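Local coordinates for protein bacteriophage virulence determinant (Salmonella enterica subsp. enterica serovar Typhimurium str. 14028S, PDB 6GGR) that probably acts as a zinc-dependent protease of the PipA family, a group of Salmonella effectors that cleave NF-κB subunits inside the host cell, at residues B[85-88]-B[89-92]; B[191-194]-B[195-199]; B[92-95]-B[96-100]; B[39-42]-B[43-46]. One frame throughout, in Å; residues are numbered along the deposited sequence.

Contact 1: B[85-88]-B[89-92]; sequences SGTF and RRLM
Arg89 folds back over the first turn of helix 86-100 and lays one face of its guanidinium against Gly86, Arg89 NH2 being 3.4 Å from Gly86 CA. Ser85 O lies over the same face, and both atoms sit toward the rim of the group. The bend comes at chi3 (-70°); NE is held by Asp36 O and NH1 by Tyr82 O. The side chains of Arg90 and Thr87 are linked by two waters. Water 1 donates to Thr87 OG1 and accepts from Arg90 NE (2.8 Å), while water 2 joins that OG1 to Arg90 NH2 (2.9 Å). Both waters lie in the guanidinium plane at its edge, Thr87 O lies over one face, and Thr87 CG2 touches NH2 at 3.7 Å. Glu197 also binds Thr87 OG1, and Arg90 NH1 is held by Ala33 O and a salt bridge to Asp30. Phe88 and Met92 run side by side, Phe88 CE2 3.9 Å from Met92 CB. In the backbone, Met92 N donates almost straight to Phe88 O (2.9 Å, 171°). Ser85 is the N-cap, its OG accepting from Phe88 N, though that oxygen is less surely placed. Phe88 wedges between helices 64-84 and 160-173, whereas Thr87 and Leu91 face helix 186-197.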
loop_
_atom_site.group_PDB
_atom_site.type_symbol
_atom_site.label_atom_id
_atom_site.label_comp_id
_atom_site.label_asym_id
_atom_site.label_seq_id
_atom_site.Cartn_x
_atom_site.Cartn_y
_atom_site.Cartn_z
ATOM N N SER B 85 -7.205 -8.020 24.754
ATOM C CA SER B 85 -7.038 -6.585 24.723
ATOM C C SER B 85 -8.257 -5.785 25.058
ATOM O O SER B 85 -9.193 -5.771 24.348
ATOM C CB SER B 85 -6.543 -6.121 23.327
ATOM O OG SER B 85 -6.387 -4.766 23.249
ATOM N N GLY B 86 -8.199 -5.059 26.143
ATOM C CA GLY B 86 -9.301 -4.182 26.488
ATOM C C GLY B 86 -9.435 -3.002 25.549
ATOM O O GLY B 86 -10.542 -2.505 25.323
ATOM N N THR B 87 -8.317 -2.527 24.996
ATOM C CA THR B 87 -8.388 -1.467 23.997
ATOM C C THR B 87 -9.163 -1.932 22.772
ATOM O O THR B 87 -10.012 -1.200 22.250
ATOM C CB THR B 87 -6.979 -1.014 23.610
ATOM O OG1 THR B 87 -6.355 -0.388 24.739
ATOM C CG2 THR B 87 -7.010 -0.025 22.438
ATOM N N PHE B 88 -8.895 -3.154 22.306
ATOM C CA PHE B 88 -9.612 -3.679 21.148
ATOM C C PHE B 88 -11.081 -3.923 21.470
ATOM O O PHE B 88 -11.949 -3.727 20.610
ATOM C CB PHE B 88 -8.955 -4.966 20.660
ATOM C CG PHE B 88 -9.682 -5.615 19.521
ATOM C CD1 PHE B 88 -9.396 -5.268 18.212
ATOM C CD2 PHE B 88 -10.654 -6.566 19.758
ATOM C CE1 PHE B 88 -10.068 -5.861 17.164
ATOM C CE2 PHE B 88 -11.330 -7.160 18.712
ATOM C CZ PHE B 88 -11.037 -6.810 17.417
ATOM N N ARG B 89 -11.378 -4.369 22.694
ATOM C CA ARG B 89 -12.771 -4.542 23.090
ATOM C C ARG B 89 -13.544 -3.234 22.971
ATOM O O ARG B 89 -14.733 -3.245 22.634
ATOM C CB ARG B 89 -12.857 -5.091 24.520
ATOM C CG ARG B 89 -12.438 -6.558 24.653
ATOM C CD ARG B 89 -12.887 -7.182 25.982
ATOM N NE ARG B 89 -12.161 -6.664 27.142
ATOM C CZ ARG B 89 -10.978 -7.113 27.557
ATOM N NH1 ARG B 89 -10.363 -8.093 26.903
ATOM N NH2 ARG B 89 -10.403 -6.576 28.626
ATOM N N ARG B 90 -12.888 -2.099 23.226
ATOM C CA ARG B 90 -13.557 -0.806 23.111
ATOM C C ARG B 90 -13.915 -0.498 21.663
ATOM O O ARG B 90 -15.058 -0.138 21.354
ATOM C CB ARG B 90 -12.668 0.299 23.684
ATOM C CG ARG B 90 -12.457 0.212 25.187
ATOM C CD ARG B 90 -11.924 1.516 25.769
ATOM N NE ARG B 90 -10.530 1.778 25.403
ATOM C CZ ARG B 90 -10.134 2.563 24.405
ATOM N NH1 ARG B 90 -11.018 3.187 23.638
ATOM N NH2 ARG B 90 -8.838 2.731 24.168
ATOM N N LEU B 91 -12.945 -0.623 20.758
ATOM C CA LEU B 91 -13.218 -0.365 19.348
ATOM C C LEU B 91 -14.292 -1.312 18.825
ATOM O O LEU B 91 -15.260 -0.880 18.191
ATOM C CB LEU B 91 -11.924 -0.494 18.542
ATOM C CG LEU B 91 -10.758 0.360 19.054
ATOM C CD1 LEU B 91 -9.541 0.186 18.168
ATOM C CD2 LEU B 91 -11.146 1.829 19.144
ATOM N N MET B 92 -14.153 -2.607 19.118
ATOM C CA MET B 92 -15.110 -3.592 18.624
ATOM C C MET B 92 -16.496 -3.354 19.209
ATOM O O MET B 92 -17.498 -3.349 18.482
ATOM C CB MET B 92 -14.627 -5.002 18.965
ATOM C CG MET B 92 -15.545 -6.106 18.465
ATOM S SD MET B 92 -15.591 -6.175 16.662
ATOM C CE MET B 92 -17.138 -7.039 16.403
HETATM O O HOH W 1 -8.359 0.569 26.692
HETATM O O HOH W 2 -6.045 2.159 24.868
#

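Contact 2: B[191-194]-B[195-199]; sequences TNII and LKEMG
Thr191 and Leu195 begin a run of backbone hydrogen bonds along the last turns of helix 186-197: Leu195 N donates to Thr191 O at 3.0 Å, and Lys196 N and Glu197 N repeat the pattern to Asn192 O and Ile193 O. The last of the run, Met198 N to Ile194 O, is short (2.8 Å) but noticeably bent at 131°. Apolar contacts follow the same four-residue spacing. Leu195 lies alongside Thr191, its CD1 3.9 Å from Thr191 CG2. Ile194 keeps CG2 opposite its own backbone N (the chi1 of CG1 is -66°), which sets that methyl 3.9 Å from Met198 SD. Leu195 CD1 also packs on a carbonyl oxygen, Thr191 O, at 3.3 Å. Among the polar groups, the extended Glu197 chain passes Ile193 O and brings OE2 to 3.6 Å from Ile193 CG2 before the carboxylate binds Thr87 OG1. Asn192 is engaged elsewhere, by Arg162, His18 and Arg205 O, while Thr191 OG1 binds Val187 O. Thr191 also packs on His166, a zinc ligand of this protein, so the start of the contact borders the metal site. At its other end Gly199, with positive phi (78°), closes the helix in a Schellman motif.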
loop_
_atom_site.group_PDB
_atom_site.type_symbol
_atom_site.label_atom_id
_atom_site.label_comp_id
_atom_site.label_asym_id
_atom_site.label_seq_id
_atom_site.Cartn_x
_atom_site.Cartn_y
_atom_site.Cartn_z
ATOM N N THR B 191 -3.079 0.048 16.870
ATOM C CA THR B 191 -2.517 -1.261 16.565
ATOM C C THR B 191 -1.361 -1.590 17.502
ATOM O O THR B 191 -1.277 -2.709 18.021
ATOM C CB THR B 191 -2.074 -1.309 15.099
ATOM O OG1 THR B 191 -3.205 -1.052 14.253
ATOM C CG2 THR B 191 -1.500 -2.669 14.741
ATOM N N ASN B 192 -0.472 -0.622 17.753
ATOM C CA ASN B 192 0.628 -0.854 18.686
ATOM C C ASN B 192 0.110 -1.282 20.054
ATOM O O ASN B 192 0.630 -2.225 20.663
ATOM C CB ASN B 192 1.484 0.404 18.827
ATOM C CG ASN B 192 2.369 0.659 17.618
ATOM O OD1 ASN B 192 2.561 -0.210 16.768
ATOM N ND2 ASN B 192 2.934 1.857 17.552
ATOM N N ILE B 193 -0.906 -0.581 20.564
ATOM C CA ILE B 193 -1.404 -0.841 21.913
ATOM C C ILE B 193 -2.092 -2.198 21.980
ATOM O O ILE B 193 -1.889 -2.971 22.924
ATOM C CB ILE B 193 -2.358 0.283 22.350
ATOM C CG1 ILE B 193 -1.614 1.619 22.397
ATOM C CG2 ILE B 193 -2.978 -0.040 23.715
ATOM C CD1 ILE B 193 -2.526 2.828 22.503
ATOM N N ILE B 194 -2.943 -2.491 20.996
ATOM C CA ILE B 194 -3.666 -3.758 20.973
ATOM C C ILE B 194 -2.687 -4.925 20.960
ATOM O O ILE B 194 -2.817 -5.881 21.734
ATOM C CB ILE B 194 -4.614 -3.798 19.761
ATOM C CG1 ILE B 194 -5.705 -2.740 19.923
ATOM C CG2 ILE B 194 -5.237 -5.185 19.593
ATOM C CD1 ILE B 194 -6.502 -2.483 18.660
ATOM N N LEU B 195 -1.684 -4.859 20.082
ATOM C CA LEU B 195 -0.729 -5.956 19.964
ATOM C C LEU B 195 0.034 -6.174 21.265
ATOM O O LEU B 195 0.247 -7.319 21.682
ATOM C CB LEU B 195 0.242 -5.684 18.816
ATOM C CG LEU B 195 -0.114 -6.343 17.478
ATOM C CD1 LEU B 195 -1.467 -5.876 16.983
ATOM C CD2 LEU B 195 0.961 -6.053 16.446
ATOM N N LYS B 196 0.468 -5.096 21.919
ATOM C CA LYS B 196 1.129 -5.259 23.212
ATOM C C LYS B 196 0.175 -5.839 24.246
ATOM O O LYS B 196 0.577 -6.655 25.082
ATOM C CB LYS B 196 1.695 -3.924 23.699
ATOM C CG LYS B 196 2.948 -3.465 22.961
ATOM C CD LYS B 196 4.093 -4.459 23.108
ATOM C CE LYS B 196 5.384 -3.913 22.514
ATOM N NZ LYS B 196 6.463 -4.945 22.458
ATOM N N GLU B 197 -1.094 -5.425 24.209
ATOM C CA GLU B 197 -2.085 -6.008 25.106
ATOM C C GLU B 197 -2.326 -7.482 24.806
ATOM O O GLU B 197 -2.749 -8.225 25.701
ATOM C CB GLU B 197 -3.400 -5.232 25.016
ATOM C CG GLU B 197 -3.349 -3.835 25.628
ATOM C CD GLU B 197 -4.688 -3.109 25.567
ATOM O OE1 GLU B 197 -5.648 -3.662 24.992
ATOM O OE2 GLU B 197 -4.782 -1.982 26.099
ATOM N N MET B 198 -2.068 -7.918 23.572
ATOM C CA MET B 198 -2.205 -9.315 23.176
ATOM C C MET B 198 -0.972 -10.148 23.499
ATOM O O MET B 198 -0.977 -11.355 23.237
ATOM C CB MET B 198 -2.480 -9.414 21.669
ATOM C CG MET B 198 -3.817 -8.849 21.224
ATOM S SD MET B 198 -3.979 -8.851 19.430
ATOM C CE MET B 198 -4.195 -10.605 19.138
ATOM N N GLY B 199 0.081 -9.546 24.045
ATOM C CA GLY B 199 1.319 -10.270 24.239
ATOM C C GLY B 199 2.134 -10.436 22.979
ATOM O O GLY B 199 2.992 -11.321 22.920
#

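Contact 3: B[92-95]-B[96-100]; sequences MNYA and YDQEL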
loop_
_atom_site.group_PDB
_atom_site.type_symbol
_atom_site.label_atom_id
_atom_site.label_comp_id
_atom_site.label_asym_id
_atom_site.label_seq_id
_atom_site.Cartn_x
_atom_site.Cartn_y
_atom_site.Cartn_z
ATOM N N MET B 92 -14.153 -2.607 19.118
ATOM C CA MET B 92 -15.110 -3.592 18.624
ATOM C C MET B 92 -16.496 -3.354 19.209
ATOM O O MET B 92 -17.498 -3.349 18.482
ATOM C CB MET B 92 -14.627 -5.002 18.965
ATOM C CG MET B 92 -15.545 -6.106 18.465
ATOM S SD MET B 92 -15.591 -6.175 16.662
ATOM C CE MET B 92 -17.138 -7.039 16.403
ATOM N N ASN B 93 -16.577 -3.168 20.529
ATOM C CA ASN B 93 -17.869 -2.947 21.172
ATOM C C ASN B 93 -18.575 -1.743 20.568
ATOM O O ASN B 93 -19.735 -1.831 20.154
ATOM C CB ASN B 93 -17.686 -2.752 22.679
ATOM C CG ASN B 93 -17.432 -4.054 23.421
ATOM O OD1 ASN B 93 -17.725 -5.137 22.922
ATOM N ND2 ASN B 93 -16.899 -3.946 24.636
ATOM N N TYR B 94 -17.890 -0.598 20.525
ATOM C CA TYR B 94 -18.476 0.590 19.914
ATOM C C TYR B 94 -18.964 0.285 18.503
ATOM O O TYR B 94 -20.128 0.533 18.165
ATOM C CB TYR B 94 -17.443 1.717 19.906
ATOM C CG TYR B 94 -17.948 3.097 19.514
ATOM C CD1 TYR B 94 -19.173 3.295 18.885
ATOM C CD2 TYR B 94 -17.179 4.212 19.766
ATOM C CE1 TYR B 94 -19.592 4.563 18.537
ATOM C CE2 TYR B 94 -17.590 5.451 19.424
ATOM C CZ TYR B 94 -18.793 5.635 18.812
ATOM O OH TYR B 94 -19.193 6.905 18.473
ATOM N N ALA B 95 -18.087 -0.269 17.666
ATOM C CA ALA B 95 -18.471 -0.563 16.290
ATOM C C ALA B 95 -19.683 -1.485 16.231
ATOM O O ALA B 95 -20.531 -1.348 15.341
ATOM C CB ALA B 95 -17.292 -1.179 15.545
ATOM N N TYR B 96 -19.780 -2.440 17.160
ATOM C CA TYR B 96 -20.941 -3.325 17.169
ATOM C C TYR B 96 -22.228 -2.540 17.383
ATOM O O TYR B 96 -23.232 -2.780 16.701
ATOM C CB TYR B 96 -20.794 -4.401 18.247
ATOM C CG TYR B 96 -21.922 -5.414 18.219
ATOM C CD1 TYR B 96 -21.863 -6.525 17.389
ATOM C CD2 TYR B 96 -23.051 -5.249 19.014
ATOM C CE1 TYR B 96 -22.893 -7.452 17.354
ATOM C CE2 TYR B 96 -24.088 -6.172 18.986
ATOM C CZ TYR B 96 -24.001 -7.268 18.155
ATOM O OH TYR B 96 -25.032 -8.184 18.128
ATOM N N ASP B 97 -22.215 -1.590 18.322
ATOM C CA ASP B 97 -23.426 -0.835 18.631
ATOM C C ASP B 97 -23.863 0.027 17.451
ATOM O O ASP B 97 -25.065 0.211 17.224
ATOM C CB ASP B 97 -23.201 0.038 19.866
ATOM C CG ASP B 97 -22.955 -0.777 21.126
ATOM O OD1 ASP B 97 -23.501 -1.894 21.235
ATOM O OD2 ASP B 97 -22.218 -0.295 22.012
ATOM N N GLN B 98 -22.908 0.566 16.692
ATOM C CA GLN B 98 -23.251 1.495 15.619
ATOM C C GLN B 98 -23.713 0.770 14.361
ATOM O O GLN B 98 -24.713 1.165 13.751
ATOM C CB GLN B 98 -22.054 2.387 15.283
ATOM C CG GLN B 98 -21.518 3.179 16.451
ATOM C CD GLN B 98 -22.606 3.897 17.227
ATOM O OE1 GLN B 98 -23.046 3.431 18.279
ATOM N NE2 GLN B 98 -23.045 5.040 16.713
ATOM N N GLU B 99 -23.003 -0.285 13.958
ATOM C CA GLU B 99 -23.204 -0.852 12.630
ATOM C C GLU B 99 -23.203 -2.375 12.645
ATOM O O GLU B 99 -24.112 -3.003 12.095
ATOM C CB GLU B 99 -22.116 -0.348 11.680
ATOM C CG GLU B 99 -21.893 1.157 11.727
ATOM C CD GLU B 99 -20.826 1.620 10.756
ATOM O OE1 GLU B 99 -19.691 1.102 10.826
ATOM O OE2 GLU B 99 -21.122 2.499 9.919
ATOM N N LEU B 100 -22.235 -2.958 13.316
ATOM C CA LEU B 100 -22.069 -4.379 13.106
ATOM C C LEU B 100 -23.244 -5.186 13.576
ATOM O O LEU B 100 -23.403 -6.322 13.202
ATOM C CB LEU B 100 -20.704 -5.007 13.558
ATOM C CG LEU B 100 -19.429 -4.564 12.832
ATOM C CD1 LEU B 100 -18.198 -5.153 13.490
ATOM C CD2 LEU B 100 -19.420 -4.866 11.317
#
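Ala95 O takes two good backbone hydrogen bonds, from Glu99 N at 3.0 Å and from Leu100 N at 3.1 Å, the latter almost straight at 176°, with a weak third from Gln98 N. The Glu99 and Leu100 donors come from opposite faces of the carbonyl plane, and the longer-spaced bond to Leu100 marks a pi-type turn at the end of helix 86-100. The preceding turn is ordinary alpha-helix, with Tyr96 N bonded to Met92 O (2.8 Å), Asp97 N to Asn93 O and Gln98 N to Tyr94 O. The acidic side chains find partners beyond the helix: Asp97 OD2 forms a salt bridge with Arg39, and Glu99 OE1 is hydrogen-bonded to His174. Asn93 is likewise held outside, by Tyr82 OH and the carbonyls of Asp35 and Lys37. Outward from the backbone, Gln98 is bent at chi2 (-48°) and sets its aliphatic stem against the edge of the Tyr94 ring. Gln98 CG approaches Tyr94 CE1 tightly, at 3.2 Å, and the amide stands steeply to the ring, their planes 78° apart. Leu100 points back along the helix and crosses Met92 at roughly a right angle, CD1 of Leu100 being 3.6 Å from CE of Met92. Met92 and Leu100 thus pack inward on Leu172, the carboxylates of Asp97 and Glu99 have partners outside the helix, and the paired N-H donors would be expected to polarise the Ala95 carbonyl.

Contact 4: B[39-42]-B[43-46]; sequences RLEP and MCLA
Pro42 and Leu45 form the close-packed side of this turn. Leu45 N donates nearly straight to Pro42 O (3.1 Å, 170°), although it sits well above the carbonyl plane, and Leu45 CG and CD1 crowd the same oxygen, CG at 3.2 Å. Leu45 CD1 reaches on to Pro42 CA at 3.7 Å. A second bond, Cys44 N to Glu41 O at 3.0 Å, likewise comes from above its carbonyl; together the two three-residue links make the 3-10 turn that leads into helix 45-49. Leu40 completes the inner side more loosely, crossing Leu45 at about a right angle with its CD1 4.2 Å from Leu45 CD2. The outer side faces solvent. There Glu41 bends at chi2 (-83°), bringing its carboxylate alongside Met43, which it crosses obliquely: OE1 meets Met43 CB at 3.3 Å and OE2 meets Met43 CE at the same distance. Cys44 SG stands nearby, 3.7 Å from Glu41 OE1, on the partly exposed flank, consistent with the interchain disulfide seen for this residue. Inward, Leu45 packs on Tyr82 of helix 64-84 and Met92 of helix 86-100, Pro42 rests on Thr83, and Leu40 lies against Asn93 and Tyr96, so the turn spans the two helices.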
loop_
_atom_site.group_PDB
_atom_site.type_symbol
_atom_site.label_atom_id
_atom_site.label_comp_id
_atom_site.label_asym_id
_atom_site.label_seq_id
_atom_site.Cartn_x
_atom_site.Cartn_y
_atom_site.Cartn_z
ATOM N N ARG B 39 -18.454 -8.191 26.631
ATOM C CA ARG B 39 -19.875 -8.499 26.557
ATOM C C ARG B 39 -20.287 -9.176 25.256
ATOM O O ARG B 39 -21.402 -9.702 25.181
ATOM C CB ARG B 39 -20.710 -7.228 26.761
ATOM C CG ARG B 39 -20.521 -6.134 25.730
ATOM C CD ARG B 39 -21.517 -5.008 25.989
ATOM N NE ARG B 39 -21.105 -3.729 25.411
ATOM C CZ ARG B 39 -21.475 -3.274 24.217
ATOM N NH1 ARG B 39 -21.040 -2.092 23.797
ATOM N NH2 ARG B 39 -22.277 -3.990 23.436
ATOM N N LEU B 40 -19.427 -9.186 24.239
ATOM C CA LEU B 40 -19.679 -9.943 23.022
ATOM C C LEU B 40 -18.968 -11.288 23.094
ATOM O O LEU B 40 -17.966 -11.450 23.796
ATOM C CB LEU B 40 -19.206 -9.179 21.784
ATOM C CG LEU B 40 -19.532 -7.689 21.696
ATOM C CD1 LEU B 40 -19.037 -7.132 20.372
ATOM C CD2 LEU B 40 -21.018 -7.432 21.858
ATOM N N GLU B 41 -19.497 -12.257 22.351
ATOM C CA GLU B 41 -18.921 -13.594 22.329
ATOM C C GLU B 41 -17.807 -13.649 21.289
ATOM O O GLU B 41 -18.080 -13.443 20.101
ATOM C CB GLU B 41 -19.986 -14.632 22.017
ATOM C CG GLU B 41 -19.757 -15.976 22.705
ATOM C CD GLU B 41 -18.780 -16.860 21.958
ATOM O OE1 GLU B 41 -18.957 -17.044 20.735
ATOM O OE2 GLU B 41 -17.833 -17.365 22.595
ATOM N N PRO B 42 -16.553 -13.917 21.679
ATOM C CA PRO B 42 -15.448 -13.845 20.702
ATOM C C PRO B 42 -15.647 -14.679 19.444
ATOM O O PRO B 42 -15.313 -14.214 18.348
ATOM C CB PRO B 42 -14.247 -14.342 21.518
ATOM C CG PRO B 42 -14.571 -13.979 22.912
ATOM C CD PRO B 42 -16.057 -14.151 23.046
ATOM N N MET B 43 -16.165 -15.900 19.565
ATOM C CA MET B 43 -16.281 -16.772 18.400
ATOM C C MET B 43 -17.360 -16.326 17.419
ATOM O O MET B 43 -17.584 -17.027 16.426
ATOM C CB MET B 43 -16.547 -18.209 18.855
ATOM C CG MET B 43 -15.281 -18.978 19.204
ATOM S SD MET B 43 -15.588 -20.473 20.166
ATOM C CE MET B 43 -15.751 -19.787 21.814
ATOM N N CYS B 44 -18.024 -15.194 17.660
ATOM C CA CYS B 44 -18.990 -14.634 16.724
ATOM C C CYS B 44 -18.539 -13.307 16.129
ATOM O O CYS B 44 -19.291 -12.702 15.357
ATOM C CB CYS B 44 -20.345 -14.448 17.414
ATOM S SG CYS B 44 -21.136 -15.988 17.927
ATOM N N LEU B 45 -17.332 -12.840 16.463
ATOM C CA LEU B 45 -16.875 -11.539 15.983
ATOM C C LEU B 45 -16.711 -11.529 14.468
ATOM O O LEU B 45 -16.986 -10.516 13.814
ATOM C CB LEU B 45 -15.554 -11.171 16.656
ATOM C CG LEU B 45 -15.565 -11.061 18.179
ATOM C CD1 LEU B 45 -14.143 -11.000 18.707
ATOM C CD2 LEU B 45 -16.346 -9.844 18.628
ATOM N N ALA B 46 -16.246 -12.640 13.894
ATOM C CA ALA B 46 -16.073 -12.710 12.446
ATOM C C ALA B 46 -17.395 -12.472 11.724
ATOM O O ALA B 46 -17.467 -11.670 10.784
ATOM C CB ALA B 46 -15.483 -14.065 12.058
#

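Overall arrangement
Contacts 1 and 3 are successive parts of helix 86-100 and share Met92; the other two flank that helix. Contact 2 meets its start through Glu197 OE2 and Thr87 OG1, 2.6 Å apart. Contact 4 joins further along, with Met92 CE 3.7 Å from Leu45 CD2. A salt bridge adds to this join, Asp97 OD2 lying 2.8 Å from Arg39 NH1. Contacts 2 and 3 do not touch; their centres are about 20 Å apart. The zinc site, empty in this chain, is bordered by contact 2, the Thr191 side chain being about 4 Å from that of His166. In contact 1, Phe88 and Leu91 stay about 10 Å from His166 and His170 respectively, while contact 4 lies away from the site.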